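Local coordinates for protein putative transcriptional regulator, LysR family (Vibrio parahaemolyticus, PDB 3OXN) that probably regulates transcription by binding DNA as a LysR-family factor, this fragment being the regulatory domain that in relatives binds the effector, at residues L34-P39 and R216-R221; P82-I87 and R201-P206; D111-H116 and L185-T190. One frame throughout, in Å; residues are numbered along the deposited sequence.

Contact 1. Residues L34-P39 and R216-R221; sequences LPFALP and REECSR
Phe36 CZ lies over one face of the Arg221 guanidinium, offset toward its rim, while Arg221 NH2 reaches the edge of the Phe36 ring in the ring plane. The two planes are inclined at 47°, so the groups are neither stacked nor perpendicular, and Glu218 OE1 approaches the same ring obliquely, 3.5 Å from Phe36 CE2. The setting is a helix-helix packing in one lobe of the LysR substrate-binding domain, a two-lobed fold of the type 2 periplasmic-binding-protein class. Helix 28-44 and the C-terminal helix 206-227 carry the segments; their local axes come within 9.3 Å and their N-to-C directions make an angle of 120°. Phe36 reaches across because its CG stands opposite the backbone N (chi1 -173°), which extends the ring over the last turns of helix 206-227, where Leu222 and Lys225 also touch it. The Arg221 chain turns at chi3 and brings its NE within 3.7 Å of Glu218 OE1, a long salt bridge within the one helix. The other carboxylate oxygen, OE2, pairs with Arg40 of helix 28-44, so Arg40 is the main partner of the buried acid and Arg221 a more distant second. Pro35, Leu38 and Pro39 pack on Ala152 and Ala155 of the second subunit. The backbones of 34-39 and 216-221 come nearest at Ala37 and Glu218, whose CA atoms are 5.4 Å apart; their CB atoms meet at 3.5 Å.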
loop_
_atom_site.group_PDB
_atom_site.type_symbol
_atom_site.label_atom_id
_atom_site.label_comp_id
_atom_site.label_asym_id
_atom_site.label_seq_id
_atom_site.Cartn_x
_atom_site.Cartn_y
_atom_site.Cartn_z
ATOM N N LEU A 34 5.319 10.457 -4.629
ATOM C CA LEU A 34 5.923 9.931 -5.834
ATOM C C LEU A 34 5.000 9.944 -7.052
ATOM O O LEU A 34 5.415 10.365 -8.124
ATOM C CB LEU A 34 6.534 8.555 -5.562
ATOM C CG LEU A 34 7.789 8.771 -4.709
ATOM C CD1 LEU A 34 7.936 7.739 -3.615
ATOM C CD2 LEU A 34 9.028 8.822 -5.588
ATOM N N PRO A 35 3.744 9.497 -6.901
ATOM C CA PRO A 35 2.866 9.645 -8.067
ATOM C C PRO A 35 3.004 11.057 -8.640
ATOM O O PRO A 35 3.151 11.257 -9.848
ATOM C CB PRO A 35 1.471 9.437 -7.476
ATOM C CG PRO A 35 1.697 8.522 -6.317
ATOM C CD PRO A 35 3.070 8.841 -5.766
ATOM N N PHE A 36 2.976 12.036 -7.746
ATOM C CA PHE A 36 3.178 13.422 -8.115
ATOM C C PHE A 36 4.532 13.614 -8.820
ATOM O O PHE A 36 4.610 14.220 -9.895
ATOM C CB PHE A 36 3.089 14.289 -6.865
ATOM C CG PHE A 36 3.111 15.761 -7.140
ATOM C CD1 PHE A 36 1.928 16.487 -7.208
ATOM C CD2 PHE A 36 4.311 16.425 -7.325
ATOM C CE1 PHE A 36 1.945 17.849 -7.456
ATOM C CE2 PHE A 36 4.335 17.786 -7.573
ATOM C CZ PHE A 36 3.150 18.497 -7.639
ATOM N N ALA A 37 5.591 13.082 -8.224
ATOM C CA ALA A 37 6.948 13.326 -8.709
ATOM C C ALA A 37 7.366 12.436 -9.879
ATOM O O ALA A 37 8.445 12.614 -10.434
ATOM C CB ALA A 37 7.951 13.187 -7.558
ATOM N N LEU A 38 6.532 11.470 -10.251
ATOM C CA LEU A 38 6.938 10.500 -11.270
ATOM C C LEU A 38 6.859 11.002 -12.726
ATOM O O LEU A 38 7.677 10.625 -13.549
ATOM C CB LEU A 38 6.194 9.165 -11.100
ATOM C CG LEU A 38 6.821 8.116 -10.167
ATOM C CD1 LEU A 38 5.828 7.049 -9.807
ATOM C CD2 LEU A 38 8.051 7.480 -10.783
ATOM N N PRO A 39 5.869 11.843 -13.053
ATOM C CA PRO A 39 5.789 12.244 -14.461
ATOM C C PRO A 39 6.995 13.057 -14.924
ATOM O O PRO A 39 7.509 12.817 -16.017
ATOM C CB PRO A 39 4.512 13.074 -14.509
ATOM C CG PRO A 39 3.682 12.532 -13.389
ATOM C CD PRO A 39 4.654 12.204 -12.304
ATOM N N ARG A 216 13.600 16.130 -4.635
ATOM C CA ARG A 216 13.674 17.343 -3.824
ATOM C C ARG A 216 12.817 18.475 -4.373
ATOM O O ARG A 216 12.046 19.081 -3.644
ATOM C CB ARG A 216 15.124 17.809 -3.731
ATOM C CG ARG A 216 15.512 18.446 -2.413
ATOM C CD ARG A 216 16.837 19.212 -2.522
ATOM N NE ARG A 216 17.807 18.581 -3.424
ATOM N N GLU A 217 12.951 18.768 -5.662
ATOM C CA GLU A 217 12.267 19.923 -6.231
ATOM C C GLU A 217 10.811 19.635 -6.586
ATOM O O GLU A 217 10.015 20.566 -6.774
ATOM C CB GLU A 217 13.023 20.463 -7.445
ATOM C CG GLU A 217 13.193 19.452 -8.541
ATOM C CD GLU A 217 13.370 20.105 -9.894
ATOM O OE1 GLU A 217 13.751 21.303 -9.920
ATOM O OE2 GLU A 217 13.122 19.421 -10.921
ATOM N N GLU A 218 10.472 18.350 -6.687
ATOM C CA GLU A 218 9.086 17.926 -6.894
ATOM C C GLU A 218 8.317 17.942 -5.577
ATOM O O GLU A 218 7.169 18.373 -5.534
ATOM C CB GLU A 218 9.032 16.542 -7.540
ATOM C CG GLU A 218 9.356 16.543 -9.028
ATOM C CD GLU A 218 8.374 17.392 -9.836
ATOM O OE1 GLU A 218 7.152 17.322 -9.556
ATOM O OE2 GLU A 218 8.829 18.140 -10.741
ATOM N N CYS A 219 8.962 17.467 -4.511
ATOM C CA CYS A 219 8.467 17.651 -3.149
ATOM C C CYS A 219 8.318 19.135 -2.896
ATOM O O CYS A 219 7.268 19.607 -2.460
ATOM C CB CYS A 219 9.465 17.112 -2.134
ATOM S SG CYS A 219 9.372 15.354 -1.820
ATOM N N SER A 220 9.393 19.869 -3.162
ATOM C CA SER A 220 9.374 21.317 -3.037
ATOM C C SER A 220 8.151 21.783 -3.804
ATOM O O SER A 220 7.268 22.436 -3.249
ATOM C CB SER A 220 10.646 21.927 -3.629
ATOM O OG SER A 220 11.294 22.779 -2.694
ATOM N N ARG A 221 8.085 21.391 -5.073
ATOM C CA ARG A 221 6.977 21.758 -5.949
ATOM C C ARG A 221 5.632 21.404 -5.318
ATOM O O ARG A 221 4.648 22.125 -5.477
ATOM C CB ARG A 221 7.128 21.050 -7.294
ATOM C CG ARG A 221 6.935 21.947 -8.501
ATOM C CD ARG A 221 6.846 21.124 -9.790
ATOM N NE ARG A 221 5.517 20.561 -10.073
ATOM C CZ ARG A 221 4.358 21.033 -9.601
ATOM N NH1 ARG A 221 3.217 20.435 -9.933
ATOM N NH2 ARG A 221 4.321 22.101 -8.804
#

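Contact 2. Residues P82-I87 and R201-P206; sequences PLRSEI and RCEHSP
Arg84 is the residue of 82-87 that meets Glu203 in the loop between strand 194-199 and helix 206-227. Just before it, Leu83 turns inward against Ile197 and against Ser61 and Leu64 of helix 60-65. Arg84 instead directs its CB toward the loop, and its chain folds at chi2 (-68°) and chi3 (-37°), presenting a guanidinium face to the carboxylate. Arg84 NE and Glu203 OE1 are 2.8 Å apart, yet this is a salt bridge of charge alone: the oxygen lies well out of the guanidinium plane and no N-H points at it. Glu203 CD sits 4.0 Å above that plane, over its centre, with the carboxylate turned 78° to it. Glu203 OE1 also accepts a weak hydrogen bond from Trp198 NE1, and OE2 makes a long, weak ion pair with Arg212. Further along, Ser85 returns to Ile197, and Glu86 bonds through its backbone to Met196 while its side chain touches Arg216. In the LysR substrate-binding domain this contact is therefore a surface pairing at a sheet margin: strand 83-89 is outermost, strand 194-199 runs antiparallel beside it, and the loop with Glu203 leads directly into helix 206-227.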
loop_
_atom_site.group_PDB
_atom_site.type_symbol
_atom_site.label_atom_id
_atom_site.label_comp_id
_atom_site.label_asym_id
_atom_site.label_seq_id
_atom_site.Cartn_x
_atom_site.Cartn_y
_atom_site.Cartn_z
ATOM N N PRO A 82 24.981 6.640 10.680
ATOM C CA PRO A 82 25.594 7.390 9.576
ATOM C C PRO A 82 24.858 7.302 8.228
ATOM O O PRO A 82 25.501 7.160 7.172
ATOM C CB PRO A 82 26.936 6.678 9.438
ATOM C CG PRO A 82 26.525 5.260 9.584
ATOM C CD PRO A 82 25.636 5.325 10.825
ATOM N N LEU A 83 23.532 7.380 8.255
ATOM C CA LEU A 83 22.763 7.444 7.014
ATOM C C LEU A 83 22.503 8.888 6.630
ATOM O O LEU A 83 22.101 9.699 7.454
ATOM C CB LEU A 83 21.439 6.690 7.137
ATOM C CG LEU A 83 21.537 5.171 7.177
ATOM C CD1 LEU A 83 20.155 4.566 7.100
ATOM C CD2 LEU A 83 22.371 4.710 6.020
ATOM N N ARG A 84 22.743 9.208 5.375
ATOM C CA ARG A 84 22.479 10.547 4.878
ATOM C C ARG A 84 20.981 10.843 4.894
ATOM O O ARG A 84 20.148 9.970 4.652
ATOM C CB ARG A 84 23.053 10.684 3.481
ATOM C CG ARG A 84 24.467 10.172 3.425
ATOM C CD ARG A 84 25.317 11.087 4.229
ATOM N NE ARG A 84 24.812 12.440 4.017
ATOM C CZ ARG A 84 25.533 13.551 4.125
ATOM N NH1 ARG A 84 26.827 13.485 4.448
ATOM N NH2 ARG A 84 24.950 14.728 3.910
ATOM N N SER A 85 20.630 12.076 5.200
ATOM C CA SER A 85 19.228 12.398 5.302
ATOM C C SER A 85 19.031 13.877 5.106
ATOM O O SER A 85 19.878 14.671 5.491
ATOM C CB SER A 85 18.696 11.990 6.673
ATOM O OG SER A 85 19.441 12.630 7.687
ATOM N N GLU A 86 17.910 14.241 4.503
ATOM C CA GLU A 86 17.523 15.636 4.437
ATOM C C GLU A 86 16.003 15.708 4.590
ATOM O O GLU A 86 15.307 14.829 4.096
ATOM C CB GLU A 86 17.978 16.253 3.111
ATOM C CG GLU A 86 16.893 16.330 2.064
ATOM C CD GLU A 86 17.286 17.196 0.875
ATOM O OE1 GLU A 86 18.370 16.958 0.303
ATOM O OE2 GLU A 86 16.502 18.111 0.516
ATOM N N ILE A 87 15.482 16.725 5.282
ATOM C CA ILE A 87 14.027 16.870 5.379
ATOM C C ILE A 87 13.454 17.276 4.029
ATOM O O ILE A 87 14.071 18.028 3.280
ATOM C CB ILE A 87 13.601 17.879 6.449
ATOM C CG1 ILE A 87 14.187 17.491 7.801
ATOM C CG2 ILE A 87 12.102 17.946 6.541
ATOM C CD1 ILE A 87 13.664 18.299 8.950
ATOM N N ARG A 201 27.201 5.506 0.736
ATOM C CA ARG A 201 27.547 4.855 -0.529
ATOM C C ARG A 201 26.826 5.429 -1.761
ATOM O O ARG A 201 27.265 5.214 -2.897
ATOM C CB ARG A 201 27.293 3.345 -0.426
ATOM C CG ARG A 201 26.577 2.749 -1.632
ATOM C CD ARG A 201 25.491 1.763 -1.187
ATOM N NE ARG A 201 26.068 0.696 -0.376
ATOM C CZ ARG A 201 25.377 -0.284 0.200
ATOM N NH1 ARG A 201 24.049 -0.333 0.061
ATOM N NH2 ARG A 201 26.022 -1.210 0.920
ATOM N N CYS A 202 25.720 6.135 -1.541
ATOM C CA CYS A 202 24.986 6.741 -2.646
ATOM C C CYS A 202 25.119 8.251 -2.621
ATOM O O CYS A 202 24.430 8.950 -3.366
ATOM C CB CYS A 202 23.500 6.379 -2.597
ATOM S SG CYS A 202 23.083 4.676 -3.012
ATOM N N GLU A 203 25.996 8.753 -1.761
ATOM C CA GLU A 203 26.110 10.190 -1.553
ATOM C C GLU A 203 26.685 10.895 -2.769
ATOM O O GLU A 203 26.216 11.967 -3.168
ATOM C CB GLU A 203 26.989 10.479 -0.341
ATOM C CG GLU A 203 27.264 11.937 -0.147
ATOM C CD GLU A 203 26.010 12.699 0.203
ATOM O OE1 GLU A 203 25.559 12.587 1.362
ATOM O OE2 GLU A 203 25.483 13.416 -0.675
ATOM N N HIS A 204 27.710 10.286 -3.356
ATOM C CA HIS A 204 28.432 10.908 -4.457
ATOM C C HIS A 204 28.232 10.189 -5.782
ATOM O O HIS A 204 29.057 10.295 -6.690
ATOM C CB HIS A 204 29.916 11.057 -4.112
ATOM C CG HIS A 204 30.198 12.228 -3.224
ATOM N ND1 HIS A 204 30.326 13.514 -3.708
ATOM C CD2 HIS A 204 30.334 12.315 -1.881
ATOM C CE1 HIS A 204 30.544 14.341 -2.703
ATOM N NE2 HIS A 204 30.550 13.640 -1.582
ATOM N N SER A 205 27.130 9.461 -5.898
ATOM C CA SER A 205 26.759 8.908 -7.186
ATOM C C SER A 205 26.027 9.961 -8.017
ATOM O O SER A 205 24.989 10.471 -7.598
ATOM C CB SER A 205 25.883 7.675 -7.016
ATOM O OG SER A 205 25.579 7.118 -8.282
ATOM N N PRO A 206 26.577 10.291 -9.196
ATOM C CA PRO A 206 25.971 11.217 -10.168
ATOM C C PRO A 206 24.480 10.944 -10.394
ATOM O O PRO A 206 23.704 11.897 -10.531
ATOM C CB PRO A 206 26.739 10.920 -11.456
ATOM C CG PRO A 206 28.063 10.383 -10.997
ATOM C CD PRO A 206 27.853 9.724 -9.673
#

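Contact 3. Residues D111-H116 and L185-T190; sequences DDYLSH and LPFQFT
Tyr113 OH has its polar partner in Thr165 OG1, a hydrogen bond to strand 163-167, and it also meets Leu185 CD2 at 4.0 Å. The phenol is thus fixed at its far end while the ring receives the loop 185-190. Pro186 covers one face: its CD stands 4.1 Å from the ring centroid, only 26° off the normal, a CH-pi contact. Pro186 CG goes further back along the side chain, to 3.4 Å from Tyr113 CB. The contact joins helix 110-114 to the loop that leaves strand 180-183, an outermost strand in the sheet of the second lobe of the LysR substrate-binding domain. Tyr113 has CG trans to the backbone N (chi1 -171°), which carries the ring away from the helix toward that loop. Phe187 presents its edge, in an offset edge-to-face pair with centroids 5.8 Å apart and planes at 71°; Phe187 CE2 and Tyr113 CE1 are its nearest atoms. Leu185 CB lies over the centre of one Phe187 face, 4.2 Å above the plane, so the phenylalanine is met on a face from its own loop and at its edge by the tyrosine. Ile131 and Ala134 of helix 125-134 also touch Phe187, and His118 makes an edge-to-face contact with Tyr113.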
loop_
_atom_site.group_PDB
_atom_site.type_symbol
_atom_site.label_atom_id
_atom_site.label_comp_id
_atom_site.label_asym_id
_atom_site.label_seq_id
_atom_site.Cartn_x
_atom_site.Cartn_y
_atom_site.Cartn_z
ATOM N N ASP A 111 -14.695 16.540 21.683
ATOM C CA ASP A 111 -15.643 15.570 22.183
ATOM C C ASP A 111 -16.189 14.716 21.053
ATOM O O ASP A 111 -16.190 13.503 21.160
ATOM C CB ASP A 111 -16.805 16.194 22.952
ATOM C CG ASP A 111 -17.867 15.155 23.323
ATOM O OD1 ASP A 111 -17.499 14.107 23.914
ATOM O OD2 ASP A 111 -19.062 15.366 23.007
ATOM N N ASP A 112 -16.653 15.329 19.972
ATOM C CA ASP A 112 -17.213 14.544 18.874
ATOM C C ASP A 112 -16.197 13.524 18.386
ATOM O O ASP A 112 -16.522 12.349 18.177
ATOM C CB ASP A 112 -17.634 15.439 17.710
ATOM C CG ASP A 112 -18.511 16.597 18.146
ATOM O OD1 ASP A 112 -18.001 17.519 18.831
ATOM O OD2 ASP A 112 -19.708 16.580 17.786
ATOM N N TYR A 113 -14.964 13.981 18.201
ATOM C CA TYR A 113 -13.883 13.104 17.777
ATOM C C TYR A 113 -13.817 11.875 18.699
ATOM O O TYR A 113 -13.866 10.726 18.240
ATOM C CB TYR A 113 -12.565 13.889 17.788
ATOM C CG TYR A 113 -11.374 13.186 17.181
ATOM C CD1 TYR A 113 -10.399 12.624 17.982
ATOM C CD2 TYR A 113 -11.218 13.108 15.803
ATOM C CE1 TYR A 113 -9.312 11.992 17.434
ATOM C CE2 TYR A 113 -10.141 12.479 15.240
ATOM C CZ TYR A 113 -9.183 11.916 16.058
ATOM O OH TYR A 113 -8.093 11.263 15.504
ATOM N N LEU A 114 -13.743 12.128 20.002
ATOM C CA LEU A 114 -13.594 11.080 21.012
ATOM C C LEU A 114 -14.813 10.155 21.219
ATOM O O LEU A 114 -14.719 9.181 21.967
ATOM C CB LEU A 114 -13.173 11.696 22.353
ATOM C CG LEU A 114 -11.668 11.809 22.616
ATOM C CD1 LEU A 114 -10.879 12.003 21.345
ATOM C CD2 LEU A 114 -11.387 12.936 23.593
ATOM N N SER A 115 -15.936 10.440 20.559
ATOM C CA SER A 115 -17.143 9.630 20.727
ATOM C C SER A 115 -17.391 8.675 19.576
ATOM O O SER A 115 -18.413 8.004 19.548
ATOM C CB SER A 115 -18.393 10.513 20.833
ATOM O OG SER A 115 -18.078 11.842 21.184
ATOM N N HIS A 116 -16.494 8.635 18.603
ATOM C CA HIS A 116 -16.763 7.872 17.387
ATOM C C HIS A 116 -15.676 6.838 17.107
ATOM O O HIS A 116 -14.531 7.002 17.553
ATOM C CB HIS A 116 -16.904 8.821 16.187
ATOM C CG HIS A 116 -18.195 9.577 16.152
ATOM N ND1 HIS A 116 -19.285 9.153 15.420
ATOM C CD2 HIS A 116 -18.566 10.735 16.742
ATOM C CE1 HIS A 116 -20.276 10.017 15.568
ATOM N NE2 HIS A 116 -19.867 10.985 16.367
ATOM N N LEU A 185 -8.123 18.043 12.753
ATOM C CA LEU A 185 -7.995 17.378 14.036
ATOM C C LEU A 185 -8.453 18.342 15.109
ATOM O O LEU A 185 -7.911 19.441 15.208
ATOM C CB LEU A 185 -6.538 17.029 14.294
ATOM C CG LEU A 185 -5.947 15.863 13.526
ATOM C CD1 LEU A 185 -4.469 15.790 13.836
ATOM C CD2 LEU A 185 -6.671 14.579 13.895
ATOM N N PRO A 186 -9.426 17.927 15.939
ATOM C CA PRO A 186 -10.018 18.793 16.955
ATOM C C PRO A 186 -9.052 19.016 18.095
ATOM O O PRO A 186 -9.493 19.188 19.230
ATOM C CB PRO A 186 -11.203 17.976 17.474
ATOM C CG PRO A 186 -11.282 16.769 16.627
ATOM C CD PRO A 186 -9.926 16.557 16.063
ATOM N N PHE A 187 -7.755 18.980 17.807
ATOM C CA PHE A 187 -6.756 19.293 18.817
ATOM C C PHE A 187 -5.488 19.870 18.213
ATOM O O PHE A 187 -5.318 19.900 16.993
ATOM C CB PHE A 187 -6.443 18.080 19.707
ATOM C CG PHE A 187 -6.021 16.852 18.950
ATOM C CD1 PHE A 187 -4.690 16.646 18.615
ATOM C CD2 PHE A 187 -6.950 15.887 18.592
ATOM C CE1 PHE A 187 -4.300 15.492 17.933
ATOM C CE2 PHE A 187 -6.563 14.726 17.908
ATOM C CZ PHE A 187 -5.241 14.532 17.580
ATOM N N GLN A 188 -4.613 20.359 19.082
ATOM C CA GLN A 188 -3.357 20.922 18.641
ATOM C C GLN A 188 -2.449 19.763 18.332
ATOM O O GLN A 188 -2.206 18.910 19.188
ATOM C CB GLN A 188 -2.726 21.796 19.728
ATOM C CG GLN A 188 -1.603 22.702 19.208
ATOM C CD GLN A 188 -0.461 22.869 20.207
ATOM O OE1 GLN A 188 -0.675 22.870 21.425
ATOM N NE2 GLN A 188 0.765 23.004 19.691
ATOM N N PHE A 189 -1.973 19.725 17.095
ATOM C CA PHE A 189 -1.065 18.684 16.641
ATOM C C PHE A 189 -0.112 19.333 15.659
ATOM O O PHE A 189 -0.535 19.965 14.689
ATOM C CB PHE A 189 -1.833 17.542 15.967
ATOM C CG PHE A 189 -0.959 16.412 15.506
ATOM C CD1 PHE A 189 -0.481 15.476 16.411
ATOM C CD2 PHE A 189 -0.620 16.283 14.168
ATOM C CE1 PHE A 189 0.333 14.451 15.999
ATOM C CE2 PHE A 189 0.191 15.252 13.739
ATOM C CZ PHE A 189 0.670 14.328 14.664
ATOM N N THR A 190 1.179 19.180 15.920
ATOM C CA THR A 190 2.194 19.913 15.182
ATOM C C THR A 190 2.830 19.033 14.103
ATOM O O THR A 190 3.481 18.036 14.407
ATOM C CB THR A 190 3.263 20.483 16.150
ATOM O OG1 THR A 190 2.613 21.073 17.293
ATOM C CG2 THR A 190 4.115 21.532 15.448
#

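Contacts 1 and 2 share one lobe, whose mixed sheet combines strands 20-25, 49-54, 71-74, 83-89 and 194-199; contact 3 belongs to the other, built on strands 93-98, 117-120, 142-146, 163-167 and 180-183. The chain enters the second lobe after strand 83-89 and returns by strand 194-199, so contact 2 encloses contact 3 in sequence, and contact 1 encloses both. The centres of contacts 1 and 2 are about 18 Å apart, and the two contacts touch where Arg216 meets Glu86; the centre of contact 3 is about 31 Å and 38 Å from theirs, on the opposite side of the chain's centre. Such two-lobed domains commonly bind an effector between the lobes, which probably applies here.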